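Side-chain contacts in fusarinine C esterase sidJ (Aspergillus fumigatus, PDB 6GUP), which hydrolyses the siderophore fusarinine C to fusarinine with release of iron, but does not cleave triacetylfusarinine C: residues I15-T20 with T25-T30; P36-F41 with E102-K107; S239-E244 with S253-D258; F234-S239 with S245-D250. All blocks are in the same frame, centred on the assembly; numbering follows the deposited sequence.

In the fold
The four contacts form two pairs on opposite sides of the subunit's centre. Interactions 1 and 2 both reach the central sheet of the alpha/beta-hydrolase fold, their centres about 10 Å apart, and meet where Glu27 OE1 lies 2.8 Å from Tyr103 OH in a probable hydrogen bond. Interactions 3 and 4 share Ser239 and fold one long connection between helices 231-238 and 258-262; Leu256 CD1 is 3.7 Å from Asp250 O. Centres of interactions 1 and 3 stand about 39 Å apart. The probable catalytic triad, Ser123, Asp286 and His327, includes no residue of the four contacts; helix 125-134, which follows the putative nucleophile elbow, touches interaction 4 through Glu248 and Asp249.

Interaction 1 of 4, residues I15-T20 with T25-T30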
loop_
_atom_site.group_PDB
_atom_site.type_symbol
_atom_site.label_atom_id
_atom_site.label_comp_id
_atom_site.label_asym_id
_atom_site.label_seq_id
_atom_site.Cartn_x
_atom_site.Cartn_y
_atom_site.Cartn_z
ATOM N N ILE A 15 -3.323 -15.407 -5.427
ATOM C CA ILE A 15 -3.617 -14.688 -6.668
ATOM C C ILE A 15 -3.761 -13.201 -6.355
ATOM O O ILE A 15 -4.565 -12.823 -5.498
ATOM C CB ILE A 15 -4.924 -15.198 -7.325
ATOM C CG1 ILE A 15 -4.852 -16.716 -7.553
ATOM C CG2 ILE A 15 -5.192 -14.469 -8.642
ATOM C CD1 ILE A 15 -6.088 -17.329 -8.179
ATOM N N LEU A 16 -2.988 -12.368 -7.053
ATOM C CA LEU A 16 -3.113 -10.914 -6.948
ATOM C C LEU A 16 -4.084 -10.404 -8.012
ATOM O O LEU A 16 -3.831 -10.550 -9.212
ATOM C CB LEU A 16 -1.750 -10.234 -7.110
ATOM C CG LEU A 16 -1.698 -8.727 -6.824
ATOM C CD1 LEU A 16 -1.969 -8.434 -5.354
ATOM C CD2 LEU A 16 -0.351 -8.154 -7.238
ATOM N N HIS A 17 -5.189 -9.811 -7.559
ATOM C CA HIS A 17 -6.219 -9.258 -8.438
ATOM C C HIS A 17 -6.156 -7.739 -8.469
ATOM O O HIS A 17 -5.603 -7.118 -7.568
ATOM C CB HIS A 17 -7.607 -9.657 -7.946
ATOM C CG HIS A 17 -7.791 -11.131 -7.776
ATOM N ND1 HIS A 17 -8.348 -11.927 -8.752
ATOM C CD2 HIS A 17 -7.496 -11.952 -6.741
ATOM C CE1 HIS A 17 -8.386 -13.176 -8.327
ATOM N NE2 HIS A 17 -7.876 -13.219 -7.109
ATOM N N HIS A 18 -6.741 -7.160 -9.513
ATOM C CA HIS A 18 -6.959 -5.719 -9.617
ATOM C C HIS A 18 -8.465 -5.471 -9.666
ATOM O O HIS A 18 -9.101 -5.740 -10.686
ATOM C CB HIS A 18 -6.286 -5.165 -10.879
ATOM C CG HIS A 18 -4.893 -4.665 -10.656
ATOM N ND1 HIS A 18 -4.586 -3.323 -10.606
ATOM C CD2 HIS A 18 -3.727 -5.326 -10.470
ATOM C CE1 HIS A 18 -3.290 -3.179 -10.398
ATOM N NE2 HIS A 18 -2.745 -4.379 -10.312
ATOM N N TYR A 19 -9.033 -4.980 -8.562
ATOM C CA TYR A 19 -10.461 -4.624 -8.519
ATOM C C TYR A 19 -10.728 -3.199 -9.036
ATOM O O TYR A 19 -11.842 -2.895 -9.465
ATOM C CB TYR A 19 -11.075 -4.882 -7.129
ATOM C CG TYR A 19 -10.701 -3.924 -6.016
ATOM C CD1 TYR A 19 -11.449 -2.770 -5.786
ATOM C CD2 TYR A 19 -9.634 -4.198 -5.157
ATOM C CE1 TYR A 19 -11.125 -1.897 -4.757
ATOM C CE2 TYR A 19 -9.304 -3.332 -4.122
ATOM C CZ TYR A 19 -10.053 -2.184 -3.926
ATOM O OH TYR A 19 -9.734 -1.324 -2.903
ATOM N N THR A 20 -9.711 -2.338 -8.980
ATOM C CA THR A 20 -9.645 -1.124 -9.809
ATOM C C THR A 20 -8.303 -1.143 -10.543
ATOM O O THR A 20 -7.510 -2.070 -10.366
ATOM C CB THR A 20 -9.780 0.182 -8.985
ATOM O OG1 THR A 20 -8.567 0.447 -8.267
ATOM C CG2 THR A 20 -10.948 0.104 -8.008
ATOM N N THR A 25 -6.479 -6.671 -4.617
ATOM C CA THR A 25 -6.878 -7.596 -3.560
ATOM C C THR A 25 -6.156 -8.931 -3.768
ATOM O O THR A 25 -6.120 -9.454 -4.886
ATOM C CB THR A 25 -8.419 -7.768 -3.469
ATOM O OG1 THR A 25 -8.745 -8.688 -2.419
ATOM C CG2 THR A 25 -9.029 -8.267 -4.777
ATOM N N PHE A 26 -5.557 -9.447 -2.693
ATOM C CA PHE A 26 -4.787 -10.692 -2.734
ATOM C C PHE A 26 -5.619 -11.851 -2.192
ATOM O O PHE A 26 -6.033 -11.829 -1.033
ATOM C CB PHE A 26 -3.493 -10.555 -1.927
ATOM C CG PHE A 26 -2.729 -11.843 -1.785
ATOM C CD1 PHE A 26 -2.047 -12.389 -2.869
ATOM C CD2 PHE A 26 -2.698 -12.520 -0.569
ATOM C CE1 PHE A 26 -1.347 -13.582 -2.738
ATOM C CE2 PHE A 26 -1.998 -13.711 -0.434
ATOM C CZ PHE A 26 -1.322 -14.241 -1.520
ATOM N N GLU A 27 -5.833 -12.861 -3.034
ATOM C CA GLU A 27 -6.579 -14.064 -2.667
ATOM C C GLU A 27 -5.600 -15.143 -2.224
ATOM O O GLU A 27 -4.701 -15.497 -2.980
ATOM C CB GLU A 27 -7.378 -14.570 -3.869
ATOM C CG GLU A 27 -8.283 -15.763 -3.579
ATOM C CD GLU A 27 -9.032 -16.265 -4.802
ATOM O OE1 GLU A 27 -8.683 -15.884 -5.941
ATOM O OE2 GLU A 27 -9.980 -17.057 -4.622
ATOM N N TYR A 28 -5.795 -15.683 -1.023
ATOM C CA TYR A 28 -4.948 -16.758 -0.503
ATOM C C TYR A 28 -5.477 -18.066 -1.063
ATOM O O TYR A 28 -6.645 -18.397 -0.853
ATOM C CB TYR A 28 -4.988 -16.819 1.028
ATOM C CG TYR A 28 -4.333 -15.647 1.728
ATOM C CD1 TYR A 28 -4.918 -14.380 1.706
ATOM C CD2 TYR A 28 -3.140 -15.805 2.434
ATOM C CE1 TYR A 28 -4.329 -13.306 2.352
ATOM C CE2 TYR A 28 -2.545 -14.731 3.084
ATOM C CZ TYR A 28 -3.141 -13.485 3.037
ATOM O OH TYR A 28 -2.552 -12.420 3.679
ATOM N N THR A 29 -4.631 -18.802 -1.778
ATOM C CA THR A 29 -5.033 -20.089 -2.344
ATOM C C THR A 29 -3.826 -20.939 -2.722
ATOM O O THR A 29 -2.860 -20.442 -3.311
ATOM C CB THR A 29 -5.981 -19.924 -3.561
ATOM O OG1 THR A 29 -6.316 -21.212 -4.096
ATOM C CG2 THR A 29 -5.361 -19.062 -4.662
ATOM N N THR A 30 -3.893 -22.217 -2.356
ATOM C CA THR A 30 -2.868 -23.197 -2.697
ATOM C C THR A 30 -3.369 -24.309 -3.625
ATOM O O THR A 30 -2.552 -25.114 -4.081
ATOM C CB THR A 30 -2.301 -23.866 -1.425
ATOM O OG1 THR A 30 -3.339 -24.588 -0.749
ATOM C CG2 THR A 30 -1.714 -22.828 -0.480
#
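The antiparallel beta hairpin of strands 12-18 and 24-28 pairs Ile15 with Glu27 and His17 with Thr25 as hydrogen-bonded pairs, with Leu16 and Phe26 as the non-hydrogen-bonded pair between them. Its backbone bonds run from Ile15 N to Glu27 O (2.8 Å) and back from Glu27 N to Ile15 O (2.8 Å), then from His17 N to Thr25 O (2.9 Å) and from Thr25 N to His17 O (3.1 Å). On the face carrying Ile15, His17, Thr25 and Glu27, an extended Glu27 chain, CG anti to its backbone N (chi1 -176°), carries its carboxylate to the imidazole. His17 NE2 donates to Glu27 OE1 over 3.0 Å, reaching the anti side from 29° outside the carboxylate plane. Since ND1 bonds Tyr99 OH, both ring nitrogens are engaged and the ring's rotation is fixed. Ile15 CG2 sits over one face of the His17 ring, offset toward its rim, while Ile15 CG1 meets Thr29 CG2 at 3.8 Å. Beyond this layer, helix 86-108 brings Tyr103 edge-to-face with His17, and strand 67-72 binds Glu27 OE2 through Ser68 and Thr25 OG1 through Thr71 O. Along the outer edge, Ile15 and Leu16 pair with a strand of the second subunit, continuing the sheet across the dimer.

Interaction 2 of 4, residues P36-F41 with E102-K107; sequences PHSLLF and EYKTEK
A buried lysine tether joins helix 86-108 to the start of strand 37-42, a helix-on-sheet contact of the alpha/beta-hydrolase fold. Lys104 NZ donates a hydrogen bond to Ser38 OG at 3.1 Å, and this is the one polar bond between residues 36-41 and 102-107. The reach depends on a folded side chain: Lys104 turns at chi2 (-62°) and again at chi4 (79°), folding its methylenes alongside the serine hydroxyl instead of stretching straight out from the helix. Ser38 OG therefore also lies 3.5 Å from Lys104 CG and 3.7 Å from Lys104 CE, beside the chain as well as at its end. His37 O comes within 2.9 Å of Lys104 NZ, but the angle is poor for a hydrogen bond. The ammonium group has two further acceptors, Ser68 OG and Lys35 O, so three bonds grip it and probably settle a charge that would otherwise be costly in a largely enclosed place. At the helix surface, Lys107 NZ donates to Tyr103 OH over 3.0 Å, one turn back along the chain. Strand 37-42 runs between the parallel strands 67-72 and 117-122; Ser38 packs against Phe70 of the former and Ile100 of the overlying helix, and farther along Leu40 continues the helix packing onto Cys96 and Leu97.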
loop_
_atom_site.group_PDB
_atom_site.type_symbol
_atom_site.label_atom_id
_atom_site.label_comp_id
_atom_site.label_asym_id
_atom_site.label_seq_id
_atom_site.Cartn_x
_atom_site.Cartn_y
_atom_site.Cartn_z
ATOM N N PRO A 36 -16.715 -21.314 -3.877
ATOM C CA PRO A 36 -17.813 -20.400 -4.216
ATOM C C PRO A 36 -17.979 -19.217 -3.244
ATOM O O PRO A 36 -18.538 -18.189 -3.631
ATOM C CB PRO A 36 -19.049 -21.309 -4.189
ATOM C CG PRO A 36 -18.681 -22.430 -3.283
ATOM C CD PRO A 36 -17.205 -22.634 -3.440
ATOM N N HIS A 37 -17.485 -19.366 -2.013
ATOM C CA HIS A 37 -17.652 -18.367 -0.955
ATOM C C HIS A 37 -16.367 -17.568 -0.723
ATOM O O HIS A 37 -15.269 -18.036 -1.037
ATOM C CB HIS A 37 -18.092 -19.064 0.333
ATOM C CG HIS A 37 -19.203 -20.048 0.133
ATOM N ND1 HIS A 37 -20.433 -19.685 -0.369
ATOM C CD2 HIS A 37 -19.269 -21.382 0.358
ATOM C CE1 HIS A 37 -21.210 -20.749 -0.444
ATOM N NE2 HIS A 37 -20.528 -21.793 -0.008
ATOM N N SER A 38 -16.523 -16.368 -0.161
ATOM C CA SER A 38 -15.429 -15.401 -0.026
ATOM C C SER A 38 -15.437 -14.697 1.329
ATOM O O SER A 38 -16.482 -14.233 1.783
ATOM C CB SER A 38 -15.543 -14.342 -1.124
ATOM O OG SER A 38 -15.516 -14.933 -2.409
ATOM N N LEU A 39 -14.264 -14.621 1.959
ATOM C CA LEU A 39 -14.054 -13.820 3.165
ATOM C C LEU A 39 -13.101 -12.674 2.826
ATOM O O LEU A 39 -11.914 -12.905 2.590
ATOM C CB LEU A 39 -13.469 -14.686 4.288
ATOM C CG LEU A 39 -13.197 -14.011 5.640
ATOM C CD1 LEU A 39 -14.482 -13.491 6.263
ATOM C CD2 LEU A 39 -12.505 -14.975 6.590
ATOM N N LEU A 40 -13.628 -11.448 2.788
ATOM C CA LEU A 40 -12.809 -10.251 2.580
ATOM C C LEU A 40 -12.376 -9.700 3.936
ATOM O O LEU A 40 -13.208 -9.271 4.739
ATOM C CB LEU A 40 -13.567 -9.181 1.788
ATOM C CG LEU A 40 -12.809 -7.880 1.466
ATOM C CD1 LEU A 40 -11.504 -8.139 0.723
ATOM C CD2 LEU A 40 -13.694 -6.944 0.660
ATOM N N PHE A 41 -11.067 -9.711 4.162
ATOM C CA PHE A 41 -10.454 -9.299 5.417
ATOM C C PHE A 41 -9.898 -7.888 5.231
ATOM O O PHE A 41 -9.080 -7.658 4.341
ATOM C CB PHE A 41 -9.339 -10.287 5.762
ATOM C CG PHE A 41 -8.620 -9.995 7.048
ATOM C CD1 PHE A 41 -7.500 -9.170 7.059
ATOM C CD2 PHE A 41 -9.028 -10.584 8.240
ATOM C CE1 PHE A 41 -6.819 -8.913 8.237
ATOM C CE2 PHE A 41 -8.350 -10.332 9.423
ATOM C CZ PHE A 41 -7.241 -9.499 9.420
ATOM N N GLU A 102 -18.325 -11.069 -9.102
ATOM C CA GLU A 102 -18.250 -11.413 -10.533
ATOM C C GLU A 102 -17.136 -12.428 -10.807
ATOM O O GLU A 102 -17.323 -13.344 -11.610
ATOM C CB GLU A 102 -18.082 -10.159 -11.416
ATOM C CG GLU A 102 -17.696 -10.396 -12.882
ATOM C CD GLU A 102 -18.786 -11.049 -13.727
ATOM O OE1 GLU A 102 -18.969 -10.611 -14.883
ATOM O OE2 GLU A 102 -19.456 -11.995 -13.262
ATOM N N TYR A 103 -15.988 -12.250 -10.153
ATOM C CA TYR A 103 -14.854 -13.175 -10.284
ATOM C C TYR A 103 -15.223 -14.606 -9.893
ATOM O O TYR A 103 -14.922 -15.548 -10.629
ATOM C CB TYR A 103 -13.661 -12.699 -9.439
ATOM C CG TYR A 103 -12.613 -13.762 -9.181
ATOM C CD1 TYR A 103 -11.839 -14.276 -10.221
ATOM C CD2 TYR A 103 -12.394 -14.255 -7.892
ATOM C CE1 TYR A 103 -10.881 -15.252 -9.987
ATOM C CE2 TYR A 103 -11.435 -15.228 -7.648
ATOM C CZ TYR A 103 -10.683 -15.726 -8.698
ATOM O OH TYR A 103 -9.726 -16.686 -8.460
ATOM N N LYS A 104 -15.861 -14.755 -8.734
ATOM C CA LYS A 104 -16.266 -16.074 -8.236
ATOM C C LYS A 104 -17.375 -16.720 -9.066
ATOM O O LYS A 104 -17.432 -17.948 -9.165
ATOM C CB LYS A 104 -16.674 -16.010 -6.755
ATOM C CG LYS A 104 -15.509 -15.830 -5.789
ATOM C CD LYS A 104 -14.533 -16.997 -5.852
ATOM C CE LYS A 104 -13.428 -16.893 -4.815
ATOM N NZ LYS A 104 -13.862 -17.315 -3.456
ATOM N N THR A 105 -18.247 -15.902 -9.653
ATOM C CA THR A 105 -19.235 -16.393 -10.612
ATOM C C THR A 105 -18.539 -16.889 -11.880
ATOM O O THR A 105 -18.770 -18.015 -12.310
ATOM C CB THR A 105 -20.258 -15.305 -10.990
ATOM O OG1 THR A 105 -20.852 -14.767 -9.802
ATOM C CG2 THR A 105 -21.357 -15.876 -11.890
ATOM N N GLU A 106 -17.697 -16.043 -12.470
ATOM C CA GLU A 106 -16.961 -16.391 -13.696
ATOM C C GLU A 106 -16.074 -17.631 -13.550
ATOM O O GLU A 106 -16.035 -18.472 -14.450
ATOM C CB GLU A 106 -16.104 -15.212 -14.172
ATOM C CG GLU A 106 -16.894 -14.103 -14.848
ATOM C CD GLU A 106 -16.013 -12.970 -15.343
ATOM O OE1 GLU A 106 -16.245 -12.487 -16.471
ATOM O OE2 GLU A 106 -15.086 -12.561 -14.610
ATOM N N LYS A 107 -15.371 -17.738 -12.421
ATOM C CA LYS A 107 -14.424 -18.833 -12.199
ATOM C C LYS A 107 -15.119 -20.175 -11.961
ATOM O O LYS A 107 -14.860 -21.140 -12.684
ATOM C CB LYS A 107 -13.479 -18.513 -11.034
ATOM C CG LYS A 107 -12.385 -19.554 -10.827
ATOM C CD LYS A 107 -11.219 -19.006 -10.022
ATOM C CE LYS A 107 -10.183 -20.085 -9.744
ATOM N NZ LYS A 107 -9.220 -19.676 -8.685
#

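Interaction 3 of 4, residues S239-E244 with S253-D258; sequences SPESPE and SSDLSD
Two arms of the long irregular connection between helices 231-238 and 258-262 approach each other here at the protein surface; one carries a type I beta turn from Ser253 to Leu256 and then the N-cap of the next helix. The contact is slight, with 126 Å² buried in all, and the closest CA atoms, those of Pro243 and Leu256, are 7.3 Å apart.

The main meeting is one of like charges. Glu241 and Asp255 reach toward each other from opposite directions, and Glu241 OE2 stops 3.4 Å from Asp255 OD2, two acceptors with no hydrogen bond between them. The carboxylate planes stand 52° apart, neither stacked nor coplanar. Both side chains start with CG between backbone N and carbonyl carbon (chi1 60° for Glu241, 65° for Asp255), and Glu241 bends again at chi2, which turns its carboxylate to the turn. Arg169 of helix 168-178 probably makes the closeness tolerable: it forms a salt bridge to Asp255 OD1 and also touches the Glu241 side chain. Its positive charge would offset the repulsion, although the crowding might still favour protonation of one acid.

Capping is the second theme. Ser257 occupies the N-cap of helix 258-262, its side chain capping a backbone N of that helix, and Ser257 N bonds Gln260 OE1, a pairing consistent with a capping box. Across the gap, Ser257 OG approaches Pro243 O only to 4.4 Å, too far for a bond.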
loop_
_atom_site.group_PDB
_atom_site.type_symbol
_atom_site.label_atom_id
_atom_site.label_comp_id
_atom_site.label_asym_id
_atom_site.label_seq_id
_atom_site.Cartn_x
_atom_site.Cartn_y
_atom_site.Cartn_z
ATOM N N SER A 239 -9.287 15.446 20.954
ATOM C CA SER A 239 -10.261 16.467 21.372
ATOM C C SER A 239 -11.409 15.823 22.149
ATOM O O SER A 239 -11.652 14.624 21.995
ATOM C CB SER A 239 -10.805 17.249 20.169
ATOM O OG SER A 239 -9.839 18.168 19.688
ATOM N N PRO A 240 -12.110 16.612 22.990
ATOM C CA PRO A 240 -13.150 15.983 23.793
ATOM C C PRO A 240 -14.287 15.480 22.919
ATOM O O PRO A 240 -14.855 16.250 22.138
ATOM C CB PRO A 240 -13.635 17.110 24.725
ATOM C CG PRO A 240 -12.749 18.281 24.473
ATOM C CD PRO A 240 -12.135 18.078 23.126
ATOM N N GLU A 241 -14.563 14.181 23.016
ATOM C CA GLU A 241 -15.812 13.624 22.514
ATOM C C GLU A 241 -16.938 14.430 23.126
ATOM O O GLU A 241 -16.927 14.702 24.332
ATOM C CB GLU A 241 -15.960 12.148 22.901
ATOM C CG GLU A 241 -15.968 11.857 24.408
ATOM C CD GLU A 241 -17.345 11.818 25.061
ATOM O OE1 GLU A 241 -18.359 11.578 24.371
ATOM O OE2 GLU A 241 -17.409 12.022 26.293
ATOM N N SER A 242 -17.889 14.850 22.305
ATOM C CA SER A 242 -19.035 15.547 22.840
ATOM C C SER A 242 -20.050 14.520 23.314
ATOM O O SER A 242 -20.347 13.574 22.578
ATOM C CB SER A 242 -19.631 16.503 21.818
ATOM O OG SER A 242 -20.499 15.895 20.898
ATOM N N PRO A 243 -20.566 14.680 24.551
ATOM C CA PRO A 243 -21.679 13.850 25.010
ATOM C C PRO A 243 -22.859 13.769 24.027
ATOM O O PRO A 243 -23.517 12.729 23.956
ATOM C CB PRO A 243 -22.095 14.531 26.312
ATOM C CG PRO A 243 -20.818 15.068 26.855
ATOM C CD PRO A 243 -19.995 15.471 25.662
ATOM N N GLU A 244 -23.112 14.848 23.282
ATOM C CA GLU A 244 -24.093 14.821 22.189
ATOM C C GLU A 244 -23.595 14.056 20.949
ATOM O O GLU A 244 -24.374 13.306 20.355
ATOM C CB GLU A 244 -24.559 16.241 21.813
ATOM C CG GLU A 244 -25.784 16.727 22.585
ATOM C CD GLU A 244 -25.627 16.658 24.095
ATOM O OE1 GLU A 244 -26.640 16.416 24.786
ATOM O OE2 GLU A 244 -24.496 16.844 24.594
ATOM N N SER A 253 -15.918 3.665 21.545
ATOM C CA SER A 253 -15.666 4.145 22.914
ATOM C C SER A 253 -16.747 3.664 23.883
ATOM O O SER A 253 -17.930 3.638 23.543
ATOM C CB SER A 253 -15.558 5.674 22.974
ATOM O OG SER A 253 -14.255 6.097 22.615
ATOM N N SER A 254 -16.320 3.293 25.087
ATOM C CA SER A 254 -17.204 2.726 26.106
ATOM C C SER A 254 -18.179 3.722 26.741
ATOM O O SER A 254 -19.189 3.304 27.309
ATOM C CB SER A 254 -16.375 2.048 27.203
ATOM O OG SER A 254 -15.617 2.993 27.938
ATOM N N ASP A 255 -17.882 5.021 26.648
ATOM C CA ASP A 255 -18.736 6.067 27.237
ATOM C C ASP A 255 -19.690 6.753 26.236
ATOM O O ASP A 255 -20.273 7.793 26.558
ATOM C CB ASP A 255 -17.879 7.108 27.987
ATOM C CG ASP A 255 -16.944 7.893 27.072
ATOM O OD1 ASP A 255 -16.640 7.420 25.955
ATOM O OD2 ASP A 255 -16.499 8.985 27.483
ATOM N N LEU A 256 -19.853 6.176 25.042
ATOM C CA LEU A 256 -20.852 6.658 24.085
ATOM C C LEU A 256 -22.248 6.316 24.592
ATOM O O LEU A 256 -22.460 5.243 25.158
ATOM C CB LEU A 256 -20.650 6.037 22.698
ATOM C CG LEU A 256 -19.333 6.310 21.966
ATOM C CD1 LEU A 256 -19.371 5.662 20.590
ATOM C CD2 LEU A 256 -19.039 7.798 21.845
ATOM N N SER A 257 -23.190 7.232 24.384
ATOM C CA SER A 257 -24.571 7.045 24.833
ATOM C C SER A 257 -25.314 6.045 23.952
ATOM O O SER A 257 -24.875 5.724 22.845
ATOM C CB SER A 257 -25.319 8.381 24.826
ATOM O OG SER A 257 -25.483 8.870 23.506
ATOM N N ASP A 258 -26.451 5.570 24.457
ATOM C CA ASP A 258 -27.342 4.690 23.691
ATOM C C ASP A 258 -27.933 5.387 22.461
ATOM O O ASP A 258 -28.219 4.726 21.459
ATOM C CB ASP A 258 -28.472 4.143 24.578
ATOM C CG ASP A 258 -27.988 3.099 25.574
ATOM O OD1 ASP A 258 -27.182 2.221 25.198
ATOM O OD2 ASP A 258 -28.429 3.146 26.741
#

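Interaction 4 of 4, residues F234-S239 with S245-D250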
loop_
_atom_site.group_PDB
_atom_site.type_symbol
_atom_site.label_atom_id
_atom_site.label_comp_id
_atom_site.label_asym_id
_atom_site.label_seq_id
_atom_site.Cartn_x
_atom_site.Cartn_y
_atom_site.Cartn_z
ATOM N N PHE A 234 -5.005 13.759 14.079
ATOM C CA PHE A 234 -4.630 13.680 15.487
ATOM C C PHE A 234 -5.653 14.376 16.398
ATOM O O PHE A 234 -5.970 13.858 17.472
ATOM C CB PHE A 234 -3.229 14.261 15.701
ATOM C CG PHE A 234 -2.833 14.363 17.143
ATOM C CD1 PHE A 234 -2.111 13.346 17.761
ATOM C CD2 PHE A 234 -3.197 15.474 17.890
ATOM C CE1 PHE A 234 -1.756 13.443 19.098
ATOM C CE2 PHE A 234 -2.850 15.572 19.222
ATOM C CZ PHE A 234 -2.124 14.562 19.829
ATOM N N LEU A 235 -6.150 15.541 15.977
ATOM C CA LEU A 235 -7.163 16.285 16.750
ATOM C C LEU A 235 -8.449 15.504 16.969
ATOM O O LEU A 235 -9.066 15.608 18.030
ATOM C CB LEU A 235 -7.510 17.628 16.092
ATOM C CG LEU A 235 -6.578 18.809 16.354
ATOM C CD1 LEU A 235 -7.182 20.068 15.755
ATOM C CD2 LEU A 235 -6.301 19.010 17.839
ATOM N N SER A 236 -8.852 14.744 15.955
ATOM C CA SER A 236 -9.993 13.835 16.059
ATOM C C SER A 236 -9.834 12.846 17.218
ATOM O O SER A 236 -10.794 12.573 17.944
ATOM C CB SER A 236 -10.170 13.061 14.749
ATOM O OG SER A 236 -11.399 12.363 14.728
ATOM N N LEU A 237 -8.617 12.332 17.390
ATOM C CA LEU A 237 -8.328 11.312 18.400
ATOM C C LEU A 237 -8.196 11.848 19.834
ATOM O O LEU A 237 -8.424 11.092 20.780
ATOM C CB LEU A 237 -7.070 10.516 18.006
ATOM C CG LEU A 237 -7.026 9.953 16.571
ATOM C CD1 LEU A 237 -5.856 9.000 16.371
ATOM C CD2 LEU A 237 -8.336 9.281 16.173
ATOM N N THR A 238 -7.845 13.129 19.999
ATOM C CA THR A 238 -7.584 13.708 21.334
ATOM C C THR A 238 -8.573 14.759 21.849
ATOM O O THR A 238 -8.665 14.950 23.064
ATOM C CB THR A 238 -6.183 14.338 21.398
ATOM O OG1 THR A 238 -6.092 15.425 20.469
ATOM C CG2 THR A 238 -5.139 13.308 21.070
ATOM N N SER A 239 -9.287 15.446 20.954
ATOM C CA SER A 239 -10.261 16.467 21.372
ATOM C C SER A 239 -11.409 15.823 22.149
ATOM O O SER A 239 -11.652 14.624 21.995
ATOM C CB SER A 239 -10.805 17.249 20.169
ATOM O OG SER A 239 -9.839 18.168 19.688
ATOM N N SER A 245 -22.323 14.226 20.564
ATOM C CA SER A 245 -21.757 13.506 19.395
ATOM C C SER A 245 -20.203 13.385 19.293
ATOM O O SER A 245 -19.487 14.364 19.491
ATOM C CB SER A 245 -22.305 14.121 18.100
ATOM O OG SER A 245 -21.598 13.667 16.956
ATOM N N PRO A 246 -19.693 12.177 18.950
ATOM C CA PRO A 246 -18.272 11.881 18.697
ATOM C C PRO A 246 -17.809 12.070 17.242
ATOM O O PRO A 246 -18.610 12.419 16.372
ATOM C CB PRO A 246 -18.179 10.399 19.064
ATOM C CG PRO A 246 -19.500 9.864 18.654
ATOM C CD PRO A 246 -20.469 10.927 19.064
ATOM N N SER A 247 -16.521 11.817 17.003
ATOM C CA SER A 247 -15.921 11.904 15.666
ATOM C C SER A 247 -16.222 10.664 14.817
ATOM O O SER A 247 -16.790 9.684 15.307
ATOM C CB SER A 247 -14.405 12.105 15.777
ATOM O OG SER A 247 -13.752 10.933 16.240
ATOM N N GLU A 248 -15.832 10.728 13.544
ATOM C CA GLU A 248 -16.009 9.626 12.587
ATOM C C GLU A 248 -15.335 8.328 13.046
ATOM O O GLU A 248 -15.916 7.247 12.926
ATOM C CB GLU A 248 -15.464 10.036 11.209
ATOM C CG GLU A 248 -15.523 8.954 10.138
ATOM C CD GLU A 248 -14.899 9.391 8.830
ATOM O OE1 GLU A 248 -13.666 9.589 8.800
ATOM O OE2 GLU A 248 -15.635 9.516 7.829
ATOM N N ASP A 249 -14.112 8.450 13.556
ATOM C CA ASP A 249 -13.333 7.297 14.024
ATOM C C ASP A 249 -13.883 6.701 15.315
ATOM O O ASP A 249 -13.832 5.483 15.506
ATOM C CB ASP A 249 -11.867 7.690 14.252
ATOM C CG ASP A 249 -11.180 8.169 12.985
ATOM O OD1 ASP A 249 -11.464 7.623 11.899
ATOM O OD2 ASP A 249 -10.344 9.092 13.080
ATOM N N ASP A 250 -14.412 7.555 16.191
ATOM C CA ASP A 250 -14.817 7.148 17.534
ATOM C C ASP A 250 -16.166 6.411 17.530
ATOM O O ASP A 250 -17.196 6.949 17.945
ATOM C CB ASP A 250 -14.834 8.375 18.461
ATOM C CG ASP A 250 -14.928 8.007 19.931
ATOM O OD1 ASP A 250 -14.550 6.875 20.294
ATOM O OD2 ASP A 250 -15.371 8.860 20.729
#
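Ser236 holds its hydroxyl anti to the backbone N (chi1 -169°), while Ser247 sets its own between backbone N and carbonyl carbon (chi1 71°), and these two torsions bring the oxygens together between the last turn of helix 231-238 and the loop beyond it. Ser247 OG donates to Ser236 OG over 3.1 Å in a weak hydrogen bond. The fit is close, since Ser236 OG is also 3.2 Å from Ser247 CB. Ser247 OG has a second role within its own segment, accepting a weak bond from Asp250 N at 3.4 Å, so the hydroxyl that reaches the helix also makes a weak contact across the bend of residues 247-250. Beside this pair, Asp249 lays its carboxylate against the helix: Asp249 OD2 lies 3.7 Å from Leu237 CD2, a methyl that comes to it at a slant, and 3.8 Å from Ser236 OG. The main partner of that oxygen is Arg233, one turn earlier on the same helix, whose NH1 makes a salt bridge with it. The loop is thus joined to the helix by one charged and one weak hydroxyl link. Helix 231-238 also packs Phe234 onto helix 185-205 and Leu237 onto Ile172 of helix 168-178, while Asp249 and Glu248 touch Gln127 and His131 of helix 125-134.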